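Local coordinates for chromosome partition protein Smc (Pyrococcus furiosus, PDB 5XNS), which binds and hydrolyses ATP in an ABC-type head domain built from its two joined termini and probably serves chromosome condensation and partitioning, at residues Y140-Q145 with F329-E334; F28-G33 with V362-D367; F317-Q322 with D349-S354; A45-L50 with S136-N141; I22-G27 with E357-V362. All coordinates share one frame; numbering follows the deposited sequence.

In the fold
All five contacts lie in the ATPase head, where the N-terminal and C-terminal parts of the chain build one domain. Interactions 1, 2 and 5 belong to the mixed sheet with strand order 142-143, 329-333, 359-363, 28-32: interaction 1 adds the edge strand, while interactions 2 and 5 share strand 359-363 and have centres about 11 Å apart. Interaction 3 packs two helices over this sheet; interaction 4, about 9 Å from interaction 1 between centres, ties the helix after the P-loop to the loop entering strand 142-143. Along the chain, interactions 1, 3 and 4 are nested inside the loop closed by interaction 2, so distant parts of the chain build one sheet, with interactions 1 and 2 reaching the ATP site and interaction 3 away from it.

Interaction 1: residues Y140-Q145 with F329-E334; sequences YNIVLQ and FYLFDE
Asn141 ND2 gives a hydrogen bond of 2.8 Å to Phe329 O, the acceptor close to the amide plane; CG set between the backbone N and the carbonyl carbon (chi1 57°) takes it there. OD1 is held by Ser136, which fixes the amide's rotation. Backbone bonds continue the pairing: Leu331 N to Asn141 O, Val143 N to Leu331 O at 2.8 Å (171° at the hydrogen) and Asp333 N to Val143 O. This short parallel edge strand, 142-143, flanks a probable Walker B strand, 329-333, whose Asp333 bonds Ser40 of the ATP site; Gln145 is probably the Q-loop glutamine. Asn141 CB comes obliquely to the neighbouring ring, 3.3 Å from Tyr330 CD1, while Tyr140 OH and Tyr330 OH share a hydrogen bond whose Tyr330 end is less surely placed. A valine in place of Tyr330 would probably open a gap beside Asn141 CB and cost the Tyr140 hydroxyl this partner. Val143 CB meets Phe332 CD1 at 3.8 Å, and Leu144 CD2 reaches back to Leu331 CG at 3.9 Å.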
# COMPACT_ATOMS: atom_id res chain seq x y z
N TYR A 140 1.51 -5.85 1.82
CA TYR A 140 0.99 -6.38 0.56
C TYR A 140 0.27 -5.31 -0.25
O TYR A 140 0.18 -5.43 -1.47
CB TYR A 140 0.05 -7.55 0.84
CG TYR A 140 -1.34 -7.08 1.15
CD1 TYR A 140 -2.33 -7.06 0.17
CD2 TYR A 140 -1.67 -6.61 2.43
CE1 TYR A 140 -3.61 -6.59 0.45
CE2 TYR A 140 -2.93 -6.15 2.71
CZ TYR A 140 -3.90 -6.14 1.71
OH TYR A 140 -5.16 -5.67 2.00
N ASN A 141 -0.28 -4.28 0.41
CA ASN A 141 -1.03 -3.22 -0.28
C ASN A 141 -0.13 -2.25 -1.05
O ASN A 141 -0.64 -1.39 -1.77
CB ASN A 141 -1.86 -2.43 0.72
CG ASN A 141 -1.01 -1.83 1.83
OD1 ASN A 141 -0.27 -2.54 2.50
ND2 ASN A 141 -1.11 -0.52 2.02
N ILE A 142 1.18 -2.34 -0.89
CA ILE A 142 2.10 -1.49 -1.64
C ILE A 142 2.75 -2.37 -2.70
O ILE A 142 3.39 -3.38 -2.38
CB ILE A 142 3.13 -0.83 -0.71
CG1 ILE A 142 2.38 0.14 0.22
CG2 ILE A 142 4.26 -0.13 -1.53
CD1 ILE A 142 3.22 0.68 1.37
N VAL A 143 2.50 -2.03 -3.95
CA VAL A 143 3.00 -2.86 -5.04
C VAL A 143 3.73 -1.92 -5.99
O VAL A 143 3.15 -1.43 -6.96
CB VAL A 143 1.86 -3.64 -5.74
CG1 VAL A 143 2.41 -4.57 -6.81
CG2 VAL A 143 1.05 -4.46 -4.74
N LEU A 144 5.00 -1.65 -5.68
CA LEU A 144 5.83 -0.80 -6.52
C LEU A 144 6.64 -1.68 -7.48
O LEU A 144 6.43 -2.89 -7.58
CB LEU A 144 6.71 0.09 -5.66
CG LEU A 144 5.90 1.06 -4.78
CD1 LEU A 144 6.81 1.91 -3.90
CD2 LEU A 144 5.01 1.94 -5.66
N GLN A 145 7.58 -1.06 -8.19
CA GLN A 145 8.39 -1.80 -9.15
C GLN A 145 9.09 -2.97 -8.48
O GLN A 145 9.71 -2.80 -7.43
CB GLN A 145 9.42 -0.87 -9.79
CG GLN A 145 10.43 -1.60 -10.64
CD GLN A 145 11.19 -0.64 -11.52
OE1 GLN A 145 11.66 0.41 -11.06
NE2 GLN A 145 11.30 -0.98 -12.80
N PHE A 329 -4.97 2.42 2.35
CA PHE A 329 -4.65 2.82 0.98
C PHE A 329 -3.86 1.71 0.28
O PHE A 329 -3.27 0.84 0.92
CB PHE A 329 -3.86 4.13 0.93
CG PHE A 329 -2.45 4.02 1.46
CD1 PHE A 329 -1.40 3.70 0.62
CD2 PHE A 329 -2.17 4.26 2.78
CE1 PHE A 329 -0.11 3.59 1.11
CE2 PHE A 329 -0.87 4.18 3.27
CZ PHE A 329 0.15 3.84 2.43
N TYR A 330 -3.87 1.77 -1.05
CA TYR A 330 -3.09 0.91 -1.93
C TYR A 330 -2.26 1.81 -2.85
O TYR A 330 -2.74 2.85 -3.30
CB TYR A 330 -4.01 -0.05 -2.77
CG TYR A 330 -4.72 -1.02 -1.86
CD1 TYR A 330 -4.21 -2.30 -1.65
CD2 TYR A 330 -5.87 -0.64 -1.15
CE1 TYR A 330 -4.82 -3.18 -0.78
CE2 TYR A 330 -6.48 -1.51 -0.27
CZ TYR A 330 -5.96 -2.78 -0.09
OH TYR A 330 -6.57 -3.65 0.79
N LEU A 331 -1.03 1.40 -3.11
CA LEU A 331 -0.10 2.21 -3.90
C LEU A 331 0.53 1.30 -4.94
O LEU A 331 1.28 0.37 -4.59
CB LEU A 331 0.94 2.86 -3.00
CG LEU A 331 2.16 3.55 -3.61
CD1 LEU A 331 1.71 4.77 -4.41
CD2 LEU A 331 3.18 3.94 -2.52
N PHE A 332 0.24 1.56 -6.22
CA PHE A 332 0.67 0.71 -7.33
C PHE A 332 1.59 1.48 -8.27
O PHE A 332 1.38 2.67 -8.54
CB PHE A 332 -0.54 0.19 -8.12
CG PHE A 332 -1.51 -0.66 -7.30
CD1 PHE A 332 -1.09 -1.33 -6.15
CD2 PHE A 332 -2.83 -0.83 -7.72
CE1 PHE A 332 -1.99 -2.14 -5.42
CE2 PHE A 332 -3.73 -1.63 -7.00
CZ PHE A 332 -3.31 -2.29 -5.85
N ASP A 333 2.61 0.79 -8.77
CA ASP A 333 3.43 1.31 -9.86
C ASP A 333 3.98 0.11 -10.61
O ASP A 333 4.36 -0.89 -10.00
CB ASP A 333 4.57 2.21 -9.35
CG ASP A 333 5.23 3.04 -10.47
OD1 ASP A 333 4.88 2.88 -11.67
OD2 ASP A 333 6.11 3.88 -10.16
N GLU A 334 4.02 0.21 -11.94
CA GLU A 334 4.50 -0.83 -12.85
C GLU A 334 3.59 -2.06 -12.91
O GLU A 334 3.98 -3.07 -13.53
CB GLU A 334 5.93 -1.28 -12.53
CG GLU A 334 7.00 -0.16 -12.66
CD GLU A 334 7.00 0.55 -14.03
OE1 GLU A 334 6.64 -0.07 -15.06
OE2 GLU A 334 7.37 1.75 -14.07
O HOH W 1 8.05 1.83 -8.34

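Interaction 2: residues F28-G33 with V362-D367; sequences FTAIVG and VITLRD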
# COMPACT_ATOMS: atom_id res chain seq x y z
N PHE A 28 -9.61 7.46 -5.84
CA PHE A 28 -8.65 6.98 -6.84
C PHE A 28 -7.86 8.17 -7.41
O PHE A 28 -8.42 8.99 -8.14
CB PHE A 28 -9.40 6.19 -7.92
CG PHE A 28 -8.52 5.59 -9.01
CD1 PHE A 28 -9.11 4.90 -10.07
CD2 PHE A 28 -7.13 5.72 -9.00
CE1 PHE A 28 -8.36 4.35 -11.09
CE2 PHE A 28 -6.36 5.17 -10.03
CZ PHE A 28 -6.98 4.48 -11.08
N THR A 29 -6.57 8.25 -7.08
CA THR A 29 -5.66 9.20 -7.71
C THR A 29 -4.73 8.49 -8.68
O THR A 29 -4.16 7.45 -8.34
CB THR A 29 -4.81 9.93 -6.66
OG1 THR A 29 -5.64 10.43 -5.61
CG2 THR A 29 -4.02 11.09 -7.30
N ALA A 30 -4.55 9.04 -9.88
CA ALA A 30 -3.52 8.59 -10.81
C ALA A 30 -2.39 9.62 -10.84
O ALA A 30 -2.66 10.83 -10.94
CB ALA A 30 -4.08 8.38 -12.23
N ILE A 31 -1.15 9.15 -10.72
CA ILE A 31 0.05 9.98 -10.80
C ILE A 31 0.69 9.72 -12.16
O ILE A 31 1.23 8.64 -12.40
CB ILE A 31 1.06 9.67 -9.68
CG1 ILE A 31 0.40 9.58 -8.30
CG2 ILE A 31 2.16 10.73 -9.68
CD1 ILE A 31 -0.26 10.85 -7.88
N VAL A 32 0.65 10.69 -13.07
CA VAL A 32 0.96 10.42 -14.47
C VAL A 32 2.03 11.38 -14.97
O VAL A 32 2.31 12.41 -14.35
CB VAL A 32 -0.28 10.50 -15.37
CG1 VAL A 32 -1.44 9.74 -14.72
CG2 VAL A 32 -0.65 11.96 -15.63
N GLY A 33 2.61 11.02 -16.10
CA GLY A 33 3.68 11.78 -16.71
C GLY A 33 4.60 10.86 -17.49
O GLY A 33 4.48 9.64 -17.46
N VAL A 362 -2.25 5.22 -8.00
CA VAL A 362 -1.69 4.46 -9.11
C VAL A 362 -0.81 5.39 -9.93
O VAL A 362 -1.29 6.42 -10.44
CB VAL A 362 -2.79 3.81 -9.97
CG1 VAL A 362 -2.17 2.97 -11.06
CG2 VAL A 362 -3.73 2.94 -9.09
N ILE A 363 0.46 5.02 -10.06
CA ILE A 363 1.43 5.73 -10.89
C ILE A 363 1.42 5.08 -12.26
O ILE A 363 1.65 3.87 -12.38
CB ILE A 363 2.83 5.68 -10.26
CG1 ILE A 363 2.77 6.27 -8.85
CG2 ILE A 363 3.83 6.45 -11.12
CD1 ILE A 363 3.96 5.97 -7.94
N THR A 364 1.13 5.86 -13.31
CA THR A 364 0.87 5.24 -14.61
C THR A 364 1.03 6.29 -15.70
O THR A 364 0.97 7.49 -15.43
CB THR A 364 -0.53 4.61 -14.66
OG1 THR A 364 -0.70 3.87 -15.88
CG2 THR A 364 -1.61 5.67 -14.58
N LEU A 365 1.26 5.81 -16.93
CA LEU A 365 1.06 6.62 -18.13
C LEU A 365 0.10 5.95 -19.10
O LEU A 365 0.10 6.27 -20.29
CB LEU A 365 2.38 6.95 -18.83
CG LEU A 365 3.46 5.86 -18.97
CD1 LEU A 365 2.96 4.66 -19.79
CD2 LEU A 365 4.75 6.43 -19.57
N ARG A 366 -0.71 5.01 -18.62
CA ARG A 366 -1.66 4.31 -19.47
C ARG A 366 -3.00 5.03 -19.36
O ARG A 366 -3.58 5.12 -18.27
CB ARG A 366 -1.80 2.85 -19.05
CG ARG A 366 -0.48 2.09 -18.95
CD ARG A 366 0.15 1.82 -20.31
NE ARG A 366 -0.62 0.86 -21.10
CZ ARG A 366 -0.54 -0.46 -20.96
NH1 ARG A 366 0.26 -0.98 -20.04
NH2 ARG A 366 -1.29 -1.25 -21.72
N ASP A 367 -3.50 5.56 -20.48
CA ASP A 367 -4.70 6.40 -20.39
C ASP A 367 -5.92 5.59 -19.98
O ASP A 367 -6.83 6.14 -19.36
CB ASP A 367 -4.97 7.15 -21.69
CG ASP A 367 -5.02 6.25 -22.93
OD1 ASP A 367 -5.23 5.03 -22.80
OD2 ASP A 367 -4.87 6.81 -24.05
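Phe28 swings CG opposite its own backbone N (chi1 -178°), carrying the ring across to Val362, whose first torsion of -177° sets CG2 beside its backbone N and 3.6 Å from Phe28 CE2. On the other face of the sheet Ile31 CB meets Ile363 CG1 at 3.9 Å. Between these two layers runs regular parallel pairing: Val362 N bonds Thr29 O, Ile31 N bonds Val362 O at 2.7 Å, and Thr364 N bonds Ile31 O at 2.9 Å. Next along, Val32 and Thr364 lie side by side, with Val32 CB 3.3 Å from Thr364 O. Thr364 OG1 closes an ST turn by accepting at 3.0 Å from the N of Arg366, the residue at the N-cap position of helix 367-370. Gly33 opens the Walker A loop, and the facing turn is probably the counterpart of the H-loop of ABC ATPases; a citrate, probably from the crystallisation liquor, is bound by Thr364 OG1, Leu365 N and Arg366 NH1. Strand 375-381 pairs with the other side of 28-32, helix 39-49 covers Ile31 and Ile363, and Met369 of helix 367-370 covers Phe28 and Val362.

Interaction 3: residues F317-Q322 with D349-S354; sequences FVFAIQ and DLIKES
Phe319 turns one face of its ring to Leu350, whose CD2 methyl sits 3.4 Å above the plane, displaced toward the rim. It is a CH-pi contact, with CD2 3.7 Å from the ring centroid and 22° off the normal. Leu350 sends CG away from its backbone N (chi1 179°), which brings the methyl to meet the phenylalanine coming from the opposite direction. At the far end of the ring, CZ of Phe319 touches Ile351 CG1 at 3.5 Å; along one side Ser354 OG lies obliquely, 3.6 Å from Phe319 CD1. One turn on, Gln322 OE1 approaches Ser354 CB at 3.2 Å. The two helix segments run nearly parallel, 17° apart, but their axes come no closer than 11.7 Å, a wide spacing that the large Phe319 side chain spans. Helix 307-324, strand 329-333 and helix 341-354 follow one another within the P-loop NTPase-type head, and both helices lean on Phe332 of that strand. Ile263 of the long helix 210-267, whose earlier part is predicted coiled coil, touches both Phe319 and Leu350. No hydrogen bond crosses between the two segments. The buried hydroxyl of Ser354 turns inward to Leu350 O at 2.6 Å, which also receives Ser354 N from the opposite face of its plane, so the hydroxyl is satisfied within its own helix and the junction rests largely on apolar fit.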
# COMPACT_ATOMS: atom_id res chain seq x y z
N PHE A 317 -4.86 -11.55 -6.01
CA PHE A 317 -4.60 -11.82 -4.60
C PHE A 317 -4.75 -10.55 -3.76
O PHE A 317 -5.39 -10.57 -2.70
CB PHE A 317 -3.21 -12.42 -4.44
CG PHE A 317 -2.94 -12.96 -3.07
CD1 PHE A 317 -3.34 -14.23 -2.72
CD2 PHE A 317 -2.26 -12.19 -2.14
CE1 PHE A 317 -3.08 -14.73 -1.45
CE2 PHE A 317 -2.00 -12.68 -0.88
CZ PHE A 317 -2.41 -13.96 -0.54
N VAL A 318 -4.20 -9.43 -4.23
CA VAL A 318 -4.33 -8.17 -3.49
C VAL A 318 -5.80 -7.80 -3.33
O VAL A 318 -6.25 -7.44 -2.24
CB VAL A 318 -3.53 -7.05 -4.17
CG1 VAL A 318 -3.82 -5.71 -3.51
CG2 VAL A 318 -2.02 -7.35 -4.13
N PHE A 319 -6.57 -7.87 -4.42
CA PHE A 319 -7.96 -7.44 -4.31
C PHE A 319 -8.82 -8.44 -3.56
O PHE A 319 -9.81 -8.05 -2.94
CB PHE A 319 -8.56 -7.16 -5.68
CG PHE A 319 -8.08 -5.88 -6.27
CD1 PHE A 319 -8.70 -4.68 -5.94
CD2 PHE A 319 -6.95 -5.86 -7.08
CE1 PHE A 319 -8.22 -3.48 -6.45
CE2 PHE A 319 -6.48 -4.67 -7.59
CZ PHE A 319 -7.11 -3.47 -7.27
N ALA A 320 -8.45 -9.73 -3.59
CA ALA A 320 -9.17 -10.71 -2.77
C ALA A 320 -9.09 -10.34 -1.30
O ALA A 320 -10.09 -10.45 -0.57
CB ALA A 320 -8.61 -12.11 -3.00
N ILE A 321 -7.91 -9.90 -0.85
CA ILE A 321 -7.74 -9.48 0.54
C ILE A 321 -8.49 -8.18 0.79
O ILE A 321 -9.23 -8.06 1.77
CB ILE A 321 -6.26 -9.33 0.89
CG1 ILE A 321 -5.58 -10.70 0.88
CG2 ILE A 321 -6.11 -8.68 2.25
CD1 ILE A 321 -4.08 -10.63 0.99
N GLN A 322 -8.32 -7.19 -0.11
CA GLN A 322 -8.97 -5.89 0.13
C GLN A 322 -10.49 -6.00 0.13
O GLN A 322 -11.16 -5.14 0.71
CB GLN A 322 -8.53 -4.81 -0.88
CG GLN A 322 -9.43 -4.51 -2.07
CD GLN A 322 -10.65 -3.58 -1.83
OE1 GLN A 322 -11.70 -3.84 -2.39
NE2 GLN A 322 -10.51 -2.50 -1.07
N ASP A 349 -11.08 -0.88 -13.83
CA ASP A 349 -12.46 -0.99 -13.36
C ASP A 349 -12.52 -1.60 -11.97
O ASP A 349 -13.31 -1.17 -11.12
CB ASP A 349 -13.29 -1.82 -14.34
CG ASP A 349 -13.54 -1.11 -15.66
OD1 ASP A 349 -13.20 0.10 -15.77
OD2 ASP A 349 -14.08 -1.74 -16.58
N LEU A 350 -11.69 -2.62 -11.71
CA LEU A 350 -11.63 -3.20 -10.38
C LEU A 350 -11.13 -2.19 -9.35
O LEU A 350 -11.67 -2.10 -8.24
CB LEU A 350 -10.74 -4.42 -10.40
CG LEU A 350 -10.56 -5.13 -9.07
CD1 LEU A 350 -11.91 -5.51 -8.51
CD2 LEU A 350 -9.69 -6.36 -9.28
N ILE A 351 -10.09 -1.43 -9.70
CA ILE A 351 -9.61 -0.38 -8.81
C ILE A 351 -10.70 0.64 -8.55
O ILE A 351 -10.94 1.04 -7.40
CB ILE A 351 -8.35 0.29 -9.39
CG1 ILE A 351 -7.18 -0.69 -9.35
CG2 ILE A 351 -8.03 1.55 -8.62
CD1 ILE A 351 -5.92 -0.14 -10.00
N LYS A 352 -11.37 1.10 -9.61
CA LYS A 352 -12.37 2.15 -9.41
C LYS A 352 -13.51 1.65 -8.53
O LYS A 352 -14.02 2.40 -7.68
CB LYS A 352 -12.90 2.66 -10.75
CG LYS A 352 -14.06 3.63 -10.57
CD LYS A 352 -14.21 4.59 -11.74
CE LYS A 352 -15.12 5.79 -11.36
NZ LYS A 352 -14.47 6.76 -10.39
N GLU A 353 -13.92 0.40 -8.70
CA GLU A 353 -14.99 -0.13 -7.87
C GLU A 353 -14.55 -0.29 -6.42
O GLU A 353 -15.32 -0.03 -5.49
CB GLU A 353 -15.50 -1.45 -8.46
CG GLU A 353 -15.93 -2.49 -7.43
CD GLU A 353 -17.30 -2.18 -6.77
OE1 GLU A 353 -17.48 -2.57 -5.58
OE2 GLU A 353 -18.17 -1.55 -7.44
N SER A 354 -13.30 -0.70 -6.19
CA SER A 354 -12.84 -0.86 -4.81
C SER A 354 -12.51 0.47 -4.15
O SER A 354 -12.44 0.53 -2.92
CB SER A 354 -11.61 -1.76 -4.77
OG SER A 354 -11.72 -2.81 -5.70

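Interaction 4: residues A45-L50 with S136-N141; sequences AILFVL and SPDGYN
Apolar contact comes first: Leu50 CB faces Pro137 CB at 4.4 Å, and the proline ring lies against the end of the helix, its CB 3.4 Å from Leu50 O. Carbon-to-oxygen contacts make up the rest. Leu47 sets CG opposite its carbonyl carbon (chi1 -75°), and its CD2 methyl meets both Pro137 O and Asp138 OD2 at 3.4 Å, while Leu50 CD1 lies 3.9 Å from Ser136 O. Hydrogen bonds do not cross here; they shape the loop itself. Ser136 OG donates to Asn141 OD1 at 2.6 Å, in the carbonyl plane and on a lone pair, and takes a weak bond from Gly139 N, so one hydroxyl braces the turn that leads into strand 142-143. Leu50 is where helix 39-49, the helix that follows the P-loop, gives up its helical conformation. This helix also packs on strand 329-333, Ile46 on Leu331 and Leu50 on Phe329, and its other flank, with Ala45, Phe48 and Val49, rests on Val82 of strand 80-87.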
# COMPACT_ATOMS: atom_id res chain seq x y z
N ALA A 45 8.95 8.10 -2.27
CA ALA A 45 8.73 9.03 -1.17
C ALA A 45 7.82 8.44 -0.10
O ALA A 45 8.04 8.66 1.10
CB ALA A 45 8.14 10.33 -1.71
N ILE A 46 6.79 7.69 -0.50
CA ILE A 46 5.89 7.12 0.50
C ILE A 46 6.58 6.00 1.27
O ILE A 46 6.48 5.94 2.50
CB ILE A 46 4.59 6.66 -0.17
CG1 ILE A 46 3.86 7.89 -0.72
CG2 ILE A 46 3.71 5.92 0.85
CD1 ILE A 46 2.64 7.57 -1.54
N LEU A 47 7.30 5.11 0.58
CA LEU A 47 8.12 4.13 1.28
C LEU A 47 9.06 4.82 2.26
O LEU A 47 9.23 4.37 3.41
CB LEU A 47 8.96 3.30 0.30
CG LEU A 47 8.29 2.22 -0.51
CD1 LEU A 47 9.35 1.45 -1.29
CD2 LEU A 47 7.52 1.32 0.44
N PHE A 48 9.68 5.92 1.82
CA PHE A 48 10.64 6.64 2.65
C PHE A 48 9.99 7.18 3.92
O PHE A 48 10.44 6.89 5.03
CB PHE A 48 11.24 7.79 1.83
CG PHE A 48 12.13 8.71 2.62
CD1 PHE A 48 13.45 8.36 2.87
CD2 PHE A 48 11.66 9.94 3.05
CE1 PHE A 48 14.27 9.20 3.59
CE2 PHE A 48 12.49 10.80 3.76
CZ PHE A 48 13.80 10.43 4.02
N VAL A 49 8.94 7.99 3.77
CA VAL A 49 8.37 8.62 4.96
C VAL A 49 7.77 7.60 5.93
O VAL A 49 7.65 7.90 7.13
CB VAL A 49 7.32 9.67 4.57
CG1 VAL A 49 5.99 9.01 4.19
CG2 VAL A 49 7.13 10.67 5.70
N LEU A 50 7.40 6.40 5.46
CA LEU A 50 6.86 5.38 6.35
C LEU A 50 7.94 4.49 6.95
O LEU A 50 7.62 3.44 7.52
CB LEU A 50 5.82 4.52 5.62
CG LEU A 50 4.60 5.27 5.06
CD1 LEU A 50 3.63 4.30 4.39
CD2 LEU A 50 3.92 6.05 6.18
N SER A 136 0.79 -0.25 6.79
CA SER A 136 2.01 -1.01 6.60
C SER A 136 3.08 -0.15 5.95
O SER A 136 2.79 0.58 4.99
CB SER A 136 1.75 -2.22 5.71
OG SER A 136 1.38 -1.79 4.40
N PRO A 137 4.32 -0.20 6.44
CA PRO A 137 5.39 0.52 5.74
C PRO A 137 5.64 -0.04 4.35
O PRO A 137 5.90 0.72 3.41
CB PRO A 137 6.61 0.33 6.65
CG PRO A 137 6.05 -0.07 7.97
CD PRO A 137 4.77 -0.81 7.70
N ASP A 138 5.58 -1.36 4.18
CA ASP A 138 5.79 -1.99 2.89
C ASP A 138 5.05 -3.33 2.88
O ASP A 138 5.62 -4.39 2.65
CB ASP A 138 7.29 -2.13 2.59
CG ASP A 138 7.59 -2.32 1.09
OD1 ASP A 138 8.72 -2.77 0.77
OD2 ASP A 138 6.71 -2.02 0.23
N GLY A 139 3.75 -3.29 3.16
CA GLY A 139 2.93 -4.48 3.18
C GLY A 139 2.39 -4.84 1.81
O GLY A 139 2.74 -4.26 0.78
N TYR A 140 1.51 -5.85 1.82
CA TYR A 140 0.99 -6.38 0.56
C TYR A 140 0.27 -5.31 -0.25
O TYR A 140 0.18 -5.43 -1.47
CB TYR A 140 0.05 -7.55 0.84
CG TYR A 140 -1.34 -7.08 1.15
CD1 TYR A 140 -2.33 -7.06 0.17
CD2 TYR A 140 -1.67 -6.61 2.43
CE1 TYR A 140 -3.61 -6.59 0.45
CE2 TYR A 140 -2.93 -6.15 2.71
CZ TYR A 140 -3.90 -6.14 1.71
OH TYR A 140 -5.16 -5.67 2.00
N ASN A 141 -0.28 -4.28 0.41
CA ASN A 141 -1.03 -3.22 -0.28
C ASN A 141 -0.13 -2.25 -1.05
O ASN A 141 -0.64 -1.39 -1.77
CB ASN A 141 -1.86 -2.43 0.72
CG ASN A 141 -1.01 -1.83 1.83
OD1 ASN A 141 -0.27 -2.54 2.50
ND2 ASN A 141 -1.11 -0.52 2.02

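Interaction 5: residues I22-G27 with E357-V362; sequences IPFSKG and ESQFIV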
# COMPACT_ATOMS: atom_id res chain seq x y z
N ILE A 22 1.77 17.37 -3.07
CA ILE A 22 1.03 16.44 -3.91
C ILE A 22 -0.29 16.12 -3.20
O ILE A 22 -0.29 15.41 -2.18
CB ILE A 22 1.86 15.17 -4.18
CG1 ILE A 22 3.04 15.56 -5.07
CG2 ILE A 22 1.01 14.11 -4.88
CD1 ILE A 22 4.24 14.73 -4.85
N PRO A 23 -1.41 16.64 -3.67
CA PRO A 23 -2.70 16.35 -3.05
C PRO A 23 -3.27 15.05 -3.61
O PRO A 23 -2.90 14.60 -4.70
CB PRO A 23 -3.56 17.56 -3.45
CG PRO A 23 -3.05 17.88 -4.84
CD PRO A 23 -1.56 17.52 -4.85
N PHE A 24 -4.18 14.45 -2.86
CA PHE A 24 -4.72 13.15 -3.23
C PHE A 24 -6.24 13.14 -3.14
O PHE A 24 -6.84 13.79 -2.26
CB PHE A 24 -4.17 12.02 -2.34
CG PHE A 24 -2.72 11.74 -2.57
CD1 PHE A 24 -2.31 11.05 -3.69
CD2 PHE A 24 -1.77 12.15 -1.65
CE1 PHE A 24 -0.97 10.79 -3.92
CE2 PHE A 24 -0.42 11.88 -1.87
CZ PHE A 24 -0.02 11.20 -3.00
N SER A 25 -6.86 12.38 -4.03
CA SER A 25 -8.26 12.03 -3.83
C SER A 25 -8.40 11.05 -2.67
O SER A 25 -7.59 10.13 -2.52
CB SER A 25 -8.85 11.41 -5.10
OG SER A 25 -10.12 10.85 -4.83
N LYS A 26 -9.44 11.24 -1.86
CA LYS A 26 -9.82 10.21 -0.91
C LYS A 26 -10.05 8.86 -1.61
O LYS A 26 -9.86 7.80 -0.99
CB LYS A 26 -11.09 10.64 -0.16
CG LYS A 26 -11.77 9.52 0.59
CD LYS A 26 -12.86 10.04 1.54
CE LYS A 26 -13.31 8.93 2.50
NZ LYS A 26 -14.36 9.39 3.47
N GLY A 27 -10.42 8.87 -2.89
CA GLY A 27 -10.65 7.64 -3.64
C GLY A 27 -9.50 7.21 -4.53
O GLY A 27 -8.50 6.66 -4.04
N GLU A 357 -14.03 1.90 -0.97
CA GLU A 357 -13.73 1.40 0.36
C GLU A 357 -12.27 1.59 0.78
O GLU A 357 -11.98 1.51 1.98
CB GLU A 357 -14.08 -0.09 0.48
CG GLU A 357 -15.56 -0.39 0.21
CD GLU A 357 -16.48 0.18 1.29
OE1 GLU A 357 -16.31 -0.18 2.48
OE2 GLU A 357 -17.39 1.00 0.96
N SER A 358 -11.36 1.78 -0.17
CA SER A 358 -9.96 2.08 0.14
C SER A 358 -9.50 3.21 -0.76
O SER A 358 -10.02 3.40 -1.86
CB SER A 358 -9.04 0.88 -0.08
OG SER A 358 -9.35 -0.18 0.80
N GLN A 359 -8.49 3.93 -0.29
CA GLN A 359 -7.79 4.90 -1.14
C GLN A 359 -6.84 4.17 -2.07
O GLN A 359 -6.18 3.21 -1.67
CB GLN A 359 -7.02 5.88 -0.27
CG GLN A 359 -6.26 6.92 -1.03
CD GLN A 359 -5.60 7.90 -0.10
OE1 GLN A 359 -5.03 7.51 0.93
NE2 GLN A 359 -5.70 9.18 -0.42
N PHE A 360 -6.78 4.61 -3.33
CA PHE A 360 -5.88 4.00 -4.31
C PHE A 360 -5.04 5.07 -4.99
O PHE A 360 -5.58 6.06 -5.49
CB PHE A 360 -6.65 3.22 -5.38
CG PHE A 360 -7.17 1.91 -4.91
CD1 PHE A 360 -6.49 0.73 -5.21
CD2 PHE A 360 -8.34 1.85 -4.16
CE1 PHE A 360 -6.97 -0.50 -4.78
CE2 PHE A 360 -8.83 0.62 -3.72
CZ PHE A 360 -8.13 -0.55 -4.03
N ILE A 361 -3.74 4.85 -5.02
CA ILE A 361 -2.79 5.73 -5.70
C ILE A 361 -2.07 4.88 -6.72
O ILE A 361 -1.36 3.93 -6.35
CB ILE A 361 -1.79 6.36 -4.71
CG1 ILE A 361 -2.54 7.14 -3.64
CG2 ILE A 361 -0.73 7.24 -5.47
CD1 ILE A 361 -1.65 7.43 -2.40
N VAL A 362 -2.25 5.22 -8.00
CA VAL A 362 -1.69 4.46 -9.11
C VAL A 362 -0.81 5.39 -9.93
O VAL A 362 -1.29 6.42 -10.44
CB VAL A 362 -2.79 3.81 -9.97
CG1 VAL A 362 -2.17 2.97 -11.06
CG2 VAL A 362 -3.73 2.94 -9.09
O HOH W 2 -6.00 8.51 -4.03
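The connection between strand 20-23 of the antiparallel sheet and strand 28-32 of the mixed sheet packs through Phe24, Ser25 and Gly27 against strand 359-363. An ST turn shapes the loop: Ser25 OG accepts from Gly27 N at 2.8 Å. Gly27 O then receives Phe360 N at 2.8 Å in an almost straight bond, 175° at the hydrogen, which starts the pairing that strand 28-32 carries on. Gln359 stretches its chain, CG opposite the backbone N (chi1 -180°), so that NE2 gives a bond to Ser25 O at 3.0 Å; the acceptor is near the amide plane, though the donor is tilted 35° from the plane of the carbonyl. Its OE1 accepts from Ile4 N, tying in strand 3-10. Replacing Gln359 with leucine would probably leave the Ile4 amide without its acceptor and Ser25 O without its side-chain donor. Phe24 and Ile361 cross at about a right angle, with Ile361 CD1 over a face of the ring, 4.1 Å from its centroid. Polar and apolar holds thus divide the work: the buried amide of Gln359 spends both its ends on backbone groups, while Phe24 fills the junction between the two sheets by CH-pi packing.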